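Side-chain contacts in methyltransferase (Streptomyces regensis, PDB 5N5D), which is an O-methyltransferase of tomaymycin biosynthesis that binds S-adenosylmethionine and probably passes its methyl group to a hydroxyl of a pathway intermediate: residues L43-P48 / F141-K146; L55-R60 / F137-V142; W78-L83 / H113-H118. All coordinates share one frame; numbering follows the deposited sequence.

Overall arrangement
From the N terminus, the chain reaches 43-48, the lead-in to helix 47-60, and runs down that helix through 55-60. Contact 1 closes the long loop from this lead-in to 141-146, at the end of strand 139-142, while contact 2 closes a shorter one from 55-60, ending on the same strand; the two share Phe-141 and Val-142. Contact 3, closing the short loop from 78-83 to 113-118, is nested inside both and brings the end of helix 74-80 against edge strand 115-119. Leu-79 reaches back to Met-139 and Phe-141, and Ala-82 meets Ala-57, which ties the inner loop to the outer two. Together they gather two helices against the central sheet beside the S-adenosylmethionine site.

Contact 1. Residues L43-P48 / F141-K146; sequences LAVSAP and FVDANK. With SAM (S-adenosylmethionine), chain H; SO4 (sulfate ion), chain J.
Val-45 and Phe-141 point at each other from opposite directions beside the methionine end of the S-adenosylmethionine site of this Rossmann-like fold, where strand 139-142 runs out into the turn that holds the cofactor. They meet at Val-45 CG1 and Phe-141 CZ, 3.9 Å apart. Phe-141 has its CG anti to the backbone N (chi1 -179°), which carries the ring away from the strand toward the valine, and the methyl arrives obliquely to the ring. Two residues on, Asp-143 lays its CB over one face of the same ring, 3.5 Å above the plane and displaced toward the rim.

Val-45 also attends to the cofactor. Its two methyls both lie against one carboxylate oxygen of the methionine part, and its backbone N donates a nearly straight hydrogen bond (170°) to that atom, 2.9 Å from Val-45 N to SAM O. The amino end is taken from the other segment: SAM N gives a hydrogen bond to Asp-143 OD2 at 2.8 Å, and the cofactor is also hydrogen-bonded to Glu-93, Gly-69, Ser-75 and Ala-122. With an alanine in place of Asp-143 the carboxylate is gone, and the cofactor's amino group would probably lose this charged acceptor and be held less firmly beside the phenylalanine.

Farther along, Ala-144 CA lies beside the ribose oxygen. Asn-145 has its CG between the backbone N and the carbonyl carbon (chi1 57°), bringing its amide to the adenine, while Tyr-152 and Asp-148 hydrogen-bond its two ends.

The methyl that would be transferred sits between the segments: SAM CE is 3.4 Å from Asp-143 OD1 and 3.3 Å from the backbone oxygen Leu-43 O.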
loop_
_atom_site.group_PDB
_atom_site.type_symbol
_atom_site.label_atom_id
_atom_site.label_comp_id
_atom_site.label_asym_id
_atom_site.label_seq_id
_atom_site.Cartn_x
_atom_site.Cartn_y
_atom_site.Cartn_z
ATOM N N LEU A 43 0.522 2.736 -20.303
ATOM C CA LEU A 43 -0.647 2.502 -19.467
ATOM C C LEU A 43 -0.388 1.543 -18.315
ATOM O O LEU A 43 -1.273 1.366 -17.470
ATOM C CB LEU A 43 -1.788 1.943 -20.317
ATOM C CG LEU A 43 -2.179 2.753 -21.549
ATOM C CD1 LEU A 43 -3.326 2.065 -22.272
ATOM C CD2 LEU A 43 -2.556 4.177 -21.165
ATOM N N ALA A 44 0.783 0.920 -18.257
ATOM C CA ALA A 44 1.048 -0.098 -17.254
ATOM C C ALA A 44 1.416 0.527 -15.915
ATOM O O ALA A 44 1.963 1.632 -15.848
ATOM C CB ALA A 44 2.183 -1.010 -17.711
ATOM N N VAL A 45 1.111 -0.194 -14.840
ATOM C CA VAL A 45 1.658 0.172 -13.540
ATOM C C VAL A 45 3.173 0.256 -13.671
ATOM O O VAL A 45 3.791 -0.454 -14.478
ATOM C CB VAL A 45 1.252 -0.822 -12.437
ATOM C CG1 VAL A 45 -0.260 -0.800 -12.221
ATOM C CG2 VAL A 45 1.736 -2.228 -12.768
ATOM N N SER A 46 3.772 1.142 -12.886
ATOM C CA SER A 46 5.217 1.232 -12.788
ATOM C C SER A 46 5.777 -0.015 -12.112
ATOM O O SER A 46 5.053 -0.821 -11.526
ATOM C CB SER A 46 5.614 2.459 -11.979
ATOM O OG SER A 46 5.241 2.271 -10.624
ATOM N N ALA A 47 7.100 -0.157 -12.158
ATOM C CA ALA A 47 7.712 -1.291 -11.471
ATOM C C ALA A 47 7.431 -1.263 -9.973
ATOM O O ALA A 47 7.011 -2.301 -9.430
ATOM C CB ALA A 47 9.213 -1.331 -11.777
ATOM N N PRO A 48 7.618 -0.148 -9.257
ATOM C CA PRO A 48 7.300 -0.159 -7.818
ATOM C C PRO A 48 5.839 -0.459 -7.538
ATOM O O PRO A 48 5.521 -1.129 -6.546
ATOM C CB PRO A 48 7.687 1.256 -7.362
ATOM C CG PRO A 48 8.658 1.752 -8.393
ATOM C CD PRO A 48 8.193 1.141 -9.680
ATOM N N PHE A 141 -8.038 -6.677 -8.883
ATOM C CA PHE A 141 -7.372 -5.471 -9.362
ATOM C C PHE A 141 -8.197 -4.892 -10.503
ATOM O O PHE A 141 -8.378 -5.546 -11.538
ATOM C CB PHE A 141 -5.942 -5.775 -9.819
ATOM C CG PHE A 141 -5.176 -4.564 -10.306
ATOM C CD1 PHE A 141 -5.223 -3.358 -9.618
ATOM C CD2 PHE A 141 -4.399 -4.641 -11.448
ATOM C CE1 PHE A 141 -4.507 -2.257 -10.070
ATOM C CE2 PHE A 141 -3.681 -3.549 -11.899
ATOM C CZ PHE A 141 -3.739 -2.353 -11.204
ATOM N N VAL A 142 -8.696 -3.676 -10.306
ATOM C CA VAL A 142 -9.543 -2.987 -11.269
ATOM C C VAL A 142 -8.698 -1.902 -11.919
ATOM O O VAL A 142 -8.306 -0.930 -11.262
ATOM C CB VAL A 142 -10.789 -2.393 -10.604
ATOM C CG1 VAL A 142 -11.709 -1.769 -11.654
ATOM C CG2 VAL A 142 -11.511 -3.454 -9.774
ATOM N N ASP A 143 -8.428 -2.059 -13.208
ATOM C CA ASP A 143 -7.553 -1.155 -13.939
ATOM C C ASP A 143 -7.959 -1.154 -15.408
ATOM O O ASP A 143 -7.163 -1.429 -16.301
ATOM C CB ASP A 143 -6.094 -1.571 -13.762
ATOM C CG ASP A 143 -5.120 -0.567 -14.350
ATOM O OD1 ASP A 143 -5.487 0.623 -14.519
ATOM O OD2 ASP A 143 -3.972 -0.968 -14.645
ATOM N N ALA A 144 -9.225 -0.842 -15.675
ATOM C CA ALA A 144 -9.701 -0.767 -17.050
ATOM C C ALA A 144 -10.270 0.625 -17.300
ATOM O O ALA A 144 -9.610 1.628 -17.005
ATOM C CB ALA A 144 -10.727 -1.869 -17.320
ATOM N N ASN A 145 -11.481 0.708 -17.835
ATOM C CA ASN A 145 -12.106 1.995 -18.086
ATOM C C ASN A 145 -12.749 2.526 -16.811
ATOM O O ASN A 145 -13.282 1.768 -16.001
ATOM C CB ASN A 145 -13.143 1.862 -19.198
ATOM C CG ASN A 145 -14.202 0.837 -18.882
ATOM O OD1 ASN A 145 -13.902 -0.285 -18.469
ATOM N ND2 ASN A 145 -15.460 1.222 -19.070
ATOM N N LYS A 146 -12.700 3.841 -16.634
ATOM C CA LYS A 146 -13.095 4.424 -15.355
ATOM C C LYS A 146 -14.607 4.587 -15.183
ATOM O O LYS A 146 -15.097 4.462 -14.054
ATOM C CB LYS A 146 -12.379 5.763 -15.177
ATOM C CG LYS A 146 -10.877 5.583 -14.966
ATOM C CD LYS A 146 -10.080 6.822 -15.295
ATOM C CE LYS A 146 -8.599 6.620 -14.986
ATOM N NZ LYS A 146 -8.003 5.447 -15.699
HETATM N N SAM H . -3.323 -3.418 -15.807
HETATM C CA SAM H . -2.385 -3.105 -16.903
HETATM C C SAM H . -0.933 -2.958 -16.345
HETATM O O SAM H . -0.802 -2.305 -15.285
HETATM O OXT SAM H . -0.006 -3.495 -16.988
HETATM C CB SAM H . -2.806 -1.805 -17.631
HETATM C CG SAM H . -4.289 -1.805 -17.983
HETATM S SD SAM H . -4.617 -0.338 -18.989
HETATM C CE SAM H . -4.568 0.919 -17.767
HETATM C "C5'" SAM H . -6.423 -0.417 -19.241
HETATM C "C4'" SAM H . -6.845 -1.573 -20.126
HETATM O "O4'" SAM H . -8.266 -1.806 -20.017
HETATM C "C3'" SAM H . -6.541 -1.381 -21.618
HETATM O "O3'" SAM H . -5.743 -2.465 -22.082
HETATM C "C2'" SAM H . -7.933 -1.315 -22.266
HETATM O "O2'" SAM H . -7.968 -1.890 -23.567
HETATM C "C1'" SAM H . -8.751 -2.153 -21.293
HETATM N N9 SAM H . -10.186 -1.898 -21.321
HETATM C C8 SAM H . -10.816 -0.691 -21.462
HETATM N N7 SAM H . -12.124 -0.757 -21.386
HETATM C C5 SAM H . -12.372 -2.107 -21.179
HETATM C C6 SAM H . -13.562 -2.834 -20.990
HETATM N N6 SAM H . -14.779 -2.277 -20.985
HETATM N N1 SAM H . -13.459 -4.168 -20.792
HETATM C C2 SAM H . -12.244 -4.726 -20.791
HETATM N N3 SAM H . -11.054 -4.141 -20.961
HETATM C C4 SAM H . -11.187 -2.822 -21.147
HETATM S S SO4 J . -11.425 5.581 -19.535
HETATM O O1 SO4 J . -11.004 6.947 -19.827
HETATM O O2 SO4 J . -10.527 4.649 -20.211
HETATM O O3 SO4 J . -11.366 5.357 -18.096
HETATM O O4 SO4 J . -12.790 5.376 -20.010
#

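Contact 2. Residues L55-R60 / F137-V142; sequences LLARLR and FDMVFV
Met-139 lays its sulfur against Ala-57, with Met-139 SD 3.6 Å from Ala-57 CB and 3.7 Å from Ala-57 CA. The side chain is stretched to its full length, CG anti to the backbone N (chi1 178°) and the later torsions extended too, so that it spans the space between strand and helix and meets the helix with its last two atoms. The alanine has only a methyl to present, which lets the sulfur come down close to the helix backbone: the two CA atoms, Ala-57 and Met-139, are 6.8 Å apart.

Beyond the sulfur, the terminal methyl slides along the helix to the previous residue, Met-139 CE lying 4.3 Å from Leu-56 CB. Leu-79 of helix 74-80 packs on the same methyl from a third direction, which makes the methionine a joint between two helices and the sheet.

One turn further along the helix, Arg-60 meets the backbone rather than a side chain: its CG rests 3.9 Å from Asp-138 O. The arginine then bends twice, at chi2 (67°) and chi3 (-81°), and carries its guanidinium to Gly-163 O, to which NH1 is hydrogen-bonded. Although the charges are opposite, Arg-60 NE stays 6.4 Å from Asp-138 OD1. The aspartate is engaged differently, OD2 accepting hydrogen bonds from the backbone N of both Arg-63 and Arg-64, at the start of the neighbouring strand 64-68.

The helix does double duty, since Leu-55 and Leu-59 pack on Thr-204 and Leu-223 of the second subunit. Helix 47-60 resting on inner strand 139-142, which lies between its parallel neighbours 64-68 and 165-169, is the helix-on-sheet layering of the Rossmann-like methyltransferase fold.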
loop_
_atom_site.group_PDB
_atom_site.type_symbol
_atom_site.label_atom_id
_atom_site.label_comp_id
_atom_site.label_asym_id
_atom_site.label_seq_id
_atom_site.Cartn_x
_atom_site.Cartn_y
_atom_site.Cartn_z
ATOM N N LEU A 55 3.150 -7.780 -3.705
ATOM C CA LEU A 55 3.311 -7.959 -2.265
ATOM C C LEU A 55 1.966 -8.000 -1.548
ATOM O O LEU A 55 1.793 -8.769 -0.596
ATOM C CB LEU A 55 4.192 -6.847 -1.699
ATOM C CG LEU A 55 5.642 -6.852 -2.194
ATOM C CD1 LEU A 55 6.392 -5.666 -1.636
ATOM C CD2 LEU A 55 6.356 -8.157 -1.810
ATOM N N LEU A 56 1.006 -7.180 -1.979
ATOM C CA LEU A 56 -0.330 -7.246 -1.393
ATOM C C LEU A 56 -0.950 -8.621 -1.593
ATOM O O LEU A 56 -1.550 -9.177 -0.667
ATOM C CB LEU A 56 -1.224 -6.166 -1.997
ATOM C CG LEU A 56 -0.862 -4.728 -1.628
ATOM C CD1 LEU A 56 -1.646 -3.750 -2.493
ATOM C CD2 LEU A 56 -1.102 -4.445 -0.148
ATOM N N ALA A 57 -0.825 -9.185 -2.796
ATOM C CA ALA A 57 -1.355 -10.523 -3.040
ATOM C C ALA A 57 -0.685 -11.553 -2.140
ATOM O O ALA A 57 -1.346 -12.449 -1.601
ATOM C CB ALA A 57 -1.171 -10.894 -4.512
ATOM N N ARG A 58 0.635 -11.454 -1.976
ATOM C CA ARG A 58 1.340 -12.428 -1.148
ATOM C C ARG A 58 0.992 -12.259 0.328
ATOM O O ARG A 58 0.833 -13.248 1.056
ATOM C CB ARG A 58 2.843 -12.303 -1.375
ATOM C CG ARG A 58 3.265 -12.748 -2.771
ATOM C CD ARG A 58 4.728 -12.539 -3.027
ATOM N NE ARG A 58 5.571 -13.409 -2.218
ATOM C CZ ARG A 58 6.885 -13.503 -2.366
ATOM N NH1 ARG A 58 7.506 -12.784 -3.294
ATOM N NH2 ARG A 58 7.573 -14.314 -1.589
ATOM N N LEU A 59 0.836 -11.015 0.782
ATOM C CA LEU A 59 0.443 -10.782 2.167
ATOM C C LEU A 59 -0.937 -11.358 2.449
ATOM O O LEU A 59 -1.191 -11.879 3.540
ATOM C CB LEU A 59 0.467 -9.283 2.466
ATOM C CG LEU A 59 1.859 -8.678 2.617
ATOM C CD1 LEU A 59 1.749 -7.164 2.592
ATOM C CD2 LEU A 59 2.502 -9.152 3.910
ATOM N N ARG A 60 -1.846 -11.246 1.485
ATOM C CA ARG A 60 -3.174 -11.838 1.584
ATOM C C ARG A 60 -3.152 -13.351 1.409
ATOM O O ARG A 60 -4.157 -14.008 1.705
ATOM C CB ARG A 60 -4.079 -11.191 0.529
ATOM C CG ARG A 60 -5.523 -11.699 0.463
ATOM C CD ARG A 60 -6.316 -11.346 1.709
ATOM N NE ARG A 60 -6.061 -12.272 2.811
ATOM C CZ ARG A 60 -6.630 -12.194 4.011
ATOM N NH1 ARG A 60 -7.507 -11.232 4.289
ATOM N NH2 ARG A 60 -6.324 -13.090 4.941
ATOM N N PHE A 137 -12.846 -14.960 -5.490
ATOM C CA PHE A 137 -11.517 -14.384 -5.588
ATOM C C PHE A 137 -11.075 -13.841 -4.234
ATOM O O PHE A 137 -11.886 -13.354 -3.441
ATOM C CB PHE A 137 -11.505 -13.268 -6.631
ATOM C CG PHE A 137 -11.730 -13.757 -8.029
ATOM C CD1 PHE A 137 -10.698 -14.358 -8.729
ATOM C CD2 PHE A 137 -12.966 -13.628 -8.639
ATOM C CE1 PHE A 137 -10.885 -14.824 -10.010
ATOM C CE2 PHE A 137 -13.166 -14.092 -9.929
ATOM C CZ PHE A 137 -12.119 -14.697 -10.617
ATOM N N ASP A 138 -9.774 -13.954 -3.972
ATOM C CA ASP A 138 -9.140 -13.378 -2.793
ATOM C C ASP A 138 -8.661 -11.954 -3.019
ATOM O O ASP A 138 -8.432 -11.227 -2.047
ATOM C CB ASP A 138 -7.938 -14.237 -2.377
ATOM C CG ASP A 138 -8.322 -15.670 -2.100
ATOM O OD1 ASP A 138 -9.265 -15.891 -1.314
ATOM O OD2 ASP A 138 -7.701 -16.584 -2.677
ATOM N N MET A 139 -8.492 -11.552 -4.273
ATOM C CA MET A 139 -8.008 -10.224 -4.605
ATOM C C MET A 139 -8.556 -9.850 -5.969
ATOM O O MET A 139 -8.658 -10.700 -6.859
ATOM C CB MET A 139 -6.476 -10.169 -4.608
ATOM C CG MET A 139 -5.902 -8.822 -5.000
ATOM S SD MET A 139 -4.127 -8.776 -4.673
ATOM C CE MET A 139 -3.701 -7.163 -5.316
ATOM N N VAL A 140 -8.914 -8.579 -6.121
ATOM C CA VAL A 140 -9.387 -8.031 -7.386
ATOM C C VAL A 140 -8.597 -6.765 -7.681
ATOM O O VAL A 140 -8.504 -5.880 -6.826
ATOM C CB VAL A 140 -10.891 -7.710 -7.352
ATOM C CG1 VAL A 140 -11.357 -7.238 -8.711
ATOM C CG2 VAL A 140 -11.682 -8.917 -6.897
ATOM N N PHE A 141 -8.038 -6.677 -8.883
ATOM C CA PHE A 141 -7.372 -5.471 -9.362
ATOM C C PHE A 141 -8.197 -4.892 -10.503
ATOM O O PHE A 141 -8.378 -5.546 -11.538
ATOM C CB PHE A 141 -5.942 -5.775 -9.819
ATOM C CG PHE A 141 -5.176 -4.564 -10.306
ATOM C CD1 PHE A 141 -5.223 -3.358 -9.618
ATOM C CD2 PHE A 141 -4.399 -4.641 -11.448
ATOM C CE1 PHE A 141 -4.507 -2.257 -10.070
ATOM C CE2 PHE A 141 -3.681 -3.549 -11.899
ATOM C CZ PHE A 141 -3.739 -2.353 -11.204
ATOM N N VAL A 142 -8.696 -3.676 -10.306
ATOM C CA VAL A 142 -9.543 -2.987 -11.269
ATOM C C VAL A 142 -8.698 -1.902 -11.919
ATOM O O VAL A 142 -8.306 -0.930 -11.262
ATOM C CB VAL A 142 -10.789 -2.393 -10.604
ATOM C CG1 VAL A 142 -11.709 -1.769 -11.654
ATOM C CG2 VAL A 142 -11.511 -3.454 -9.774
#

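Contact 3. Residues W78-L83 / H113-H118; sequences WLARAL and HLVEQH
Ala-80 and Val-115 touch methyl to methyl, Ala-80 CB lying 4.0 Å from Val-115 CG2. Next to them Leu-114 works on two partners at once. Its CD1 rests 3.7 Å from Ala-80 O, while its CB lies 4.1 Å from Leu-83 CD1; the two leucine side chains run past each other in opposite directions. Leu-114 has its CG anti to the carbonyl carbon (chi1 -57°), which sends the isobutyl group out over the turn.

That turn sets up the first shell. From Ala-80 to Leu-83 the chain makes a type I beta turn, closed by a hydrogen bond from Leu-83 N to Ala-80 O, so the oxygen that Leu-114 CD1 covers is already engaged. Here the chain leaves helix 74-80 of the Rossmann-like fold and goes on to strand 88-93, the parallel partner of edge strand 115-119. Leu-89 of that partner also meets Leu-83, and Leu-106 of helix 96-108 packs on Val-115.

Within the turn, Arg-81 points away from segment 113-118, forms a salt bridge with Asp-25 and also hydrogen-bonds Ala-109 O. Further along the edge strand, His-118 NE2 donates to Glu-116 OE2 at 2.6 Å. The oxygen uses its anti lone pair and sits only 7° out of the imidazole plane, at the ring's edge.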
loop_
_atom_site.group_PDB
_atom_site.type_symbol
_atom_site.label_atom_id
_atom_site.label_comp_id
_atom_site.label_asym_id
_atom_site.label_seq_id
_atom_site.Cartn_x
_atom_site.Cartn_y
_atom_site.Cartn_z
ATOM N N TRP A 78 3.158 -9.629 -12.436
ATOM C CA TRP A 78 3.381 -9.406 -11.011
ATOM C C TRP A 78 2.332 -10.119 -10.172
ATOM O O TRP A 78 2.651 -10.708 -9.131
ATOM C CB TRP A 78 3.378 -7.912 -10.699
ATOM C CG TRP A 78 4.679 -7.224 -11.004
ATOM C CD1 TRP A 78 4.910 -6.287 -11.964
ATOM C CD2 TRP A 78 5.925 -7.421 -10.328
ATOM N NE1 TRP A 78 6.224 -5.876 -11.924
ATOM C CE2 TRP A 78 6.870 -6.564 -10.929
ATOM C CE3 TRP A 78 6.336 -8.241 -9.273
ATOM C CZ2 TRP A 78 8.201 -6.503 -10.506
ATOM C CZ3 TRP A 78 7.654 -8.178 -8.857
ATOM C CH2 TRP A 78 8.569 -7.314 -9.471
ATOM N N LEU A 79 1.071 -10.069 -10.598
ATOM C CA LEU A 79 0.016 -10.727 -9.833
ATOM C C LEU A 79 0.152 -12.243 -9.900
ATOM O O LEU A 79 0.042 -12.929 -8.878
ATOM C CB LEU A 79 -1.353 -10.292 -10.349
ATOM C CG LEU A 79 -1.757 -8.860 -10.005
ATOM C CD1 LEU A 79 -2.996 -8.489 -10.792
ATOM C CD2 LEU A 79 -1.998 -8.692 -8.514
ATOM N N ALA A 80 0.385 -12.787 -11.097
ATOM C CA ALA A 80 0.487 -14.235 -11.236
ATOM C C ALA A 80 1.674 -14.782 -10.460
ATOM O O ALA A 80 1.612 -15.900 -9.939
ATOM C CB ALA A 80 0.594 -14.620 -12.713
ATOM N N ARG A 81 2.759 -14.010 -10.356
ATOM C CA ARG A 81 3.930 -14.495 -9.636
ATOM C C ARG A 81 3.746 -14.494 -8.124
ATOM O O ARG A 81 4.593 -15.053 -7.416
ATOM C CB ARG A 81 5.152 -13.666 -10.032
ATOM C CG ARG A 81 5.687 -14.071 -11.391
ATOM C CD ARG A 81 6.910 -13.281 -11.814
ATOM N NE ARG A 81 7.531 -13.910 -12.974
ATOM C CZ ARG A 81 8.443 -13.337 -13.750
ATOM N NH1 ARG A 81 8.854 -12.103 -13.498
ATOM N NH2 ARG A 81 8.936 -13.997 -14.790
ATOM N N ALA A 82 2.669 -13.900 -7.616
ATOM C CA ALA A 82 2.325 -14.008 -6.206
ATOM C C ALA A 82 1.594 -15.305 -5.886
ATOM O O ALA A 82 1.434 -15.632 -4.707
ATOM C CB ALA A 82 1.454 -12.825 -5.788
ATOM N N LEU A 83 1.153 -16.045 -6.905
ATOM C CA LEU A 83 0.244 -17.157 -6.697
ATOM C C LEU A 83 0.979 -18.429 -6.281
ATOM O O LEU A 83 2.106 -18.676 -6.713
ATOM C CB LEU A 83 -0.534 -17.457 -7.968
ATOM C CG LEU A 83 -1.547 -16.417 -8.433
ATOM C CD1 LEU A 83 -1.998 -16.726 -9.855
ATOM C CD2 LEU A 83 -2.733 -16.392 -7.488
ATOM N N HIS A 113 0.456 -21.301 -17.032
ATOM C CA HIS A 113 -0.378 -22.321 -16.406
ATOM C C HIS A 113 -1.216 -21.770 -15.265
ATOM O O HIS A 113 -2.128 -22.464 -14.798
ATOM C CB HIS A 113 0.494 -23.469 -15.887
ATOM C CG HIS A 113 1.444 -23.071 -14.797
ATOM N ND1 HIS A 113 2.563 -22.300 -15.029
ATOM C CD2 HIS A 113 1.448 -23.351 -13.472
ATOM C CE1 HIS A 113 3.211 -22.116 -13.893
ATOM N NE2 HIS A 113 2.555 -22.742 -12.932
ATOM N N LEU A 114 -0.921 -20.557 -14.804
ATOM C CA LEU A 114 -1.652 -19.927 -13.716
ATOM C C LEU A 114 -2.665 -18.896 -14.184
ATOM O O LEU A 114 -3.355 -18.317 -13.344
ATOM C CB LEU A 114 -0.679 -19.242 -12.754
ATOM C CG LEU A 114 0.400 -20.123 -12.130
ATOM C CD1 LEU A 114 1.421 -19.254 -11.412
ATOM C CD2 LEU A 114 -0.207 -21.122 -11.180
ATOM N N VAL A 115 -2.763 -18.626 -15.482
ATOM C CA VAL A 115 -3.536 -17.488 -15.965
ATOM C C VAL A 115 -4.645 -17.976 -16.884
ATOM O O VAL A 115 -4.422 -18.816 -17.762
ATOM C CB VAL A 115 -2.648 -16.457 -16.681
ATOM C CG1 VAL A 115 -3.477 -15.249 -17.104
ATOM C CG2 VAL A 115 -1.519 -16.014 -15.772
ATOM N N GLU A 116 -5.838 -17.430 -16.675
ATOM C CA GLU A 116 -6.998 -17.646 -17.528
ATOM C C GLU A 116 -7.366 -16.291 -18.118
ATOM O O GLU A 116 -7.891 -15.422 -17.411
ATOM C CB GLU A 116 -8.146 -18.243 -16.718
ATOM C CG GLU A 116 -9.464 -18.360 -17.445
ATOM C CD GLU A 116 -10.561 -18.826 -16.518
ATOM O OE1 GLU A 116 -10.331 -19.816 -15.791
ATOM O OE2 GLU A 116 -11.633 -18.190 -16.496
ATOM N N GLN A 117 -7.073 -16.101 -19.400
ATOM C CA GLN A 117 -7.350 -14.842 -20.071
ATOM C C GLN A 117 -8.721 -14.869 -20.736
ATOM O O GLN A 117 -9.139 -15.888 -21.296
ATOM C CB GLN A 117 -6.291 -14.543 -21.129
ATOM C CG GLN A 117 -4.919 -14.247 -20.569
ATOM C CD GLN A 117 -3.974 -13.755 -21.641
ATOM O OE1 GLN A 117 -3.030 -14.449 -22.019
ATOM N NE2 GLN A 117 -4.227 -12.554 -22.145
ATOM N N HIS A 118 -9.399 -13.722 -20.697
ATOM C CA HIS A 118 -10.665 -13.510 -21.382
ATOM C C HIS A 118 -10.550 -12.266 -22.244
ATOM O O HIS A 118 -9.941 -11.273 -21.835
ATOM C CB HIS A 118 -11.823 -13.350 -20.392
ATOM C CG HIS A 118 -12.097 -14.579 -19.585
ATOM N ND1 HIS A 118 -13.130 -15.445 -19.875
ATOM C CD2 HIS A 118 -11.464 -15.096 -18.506
ATOM C CE1 HIS A 118 -13.123 -16.440 -19.005
ATOM N NE2 HIS A 118 -12.122 -16.250 -18.163
#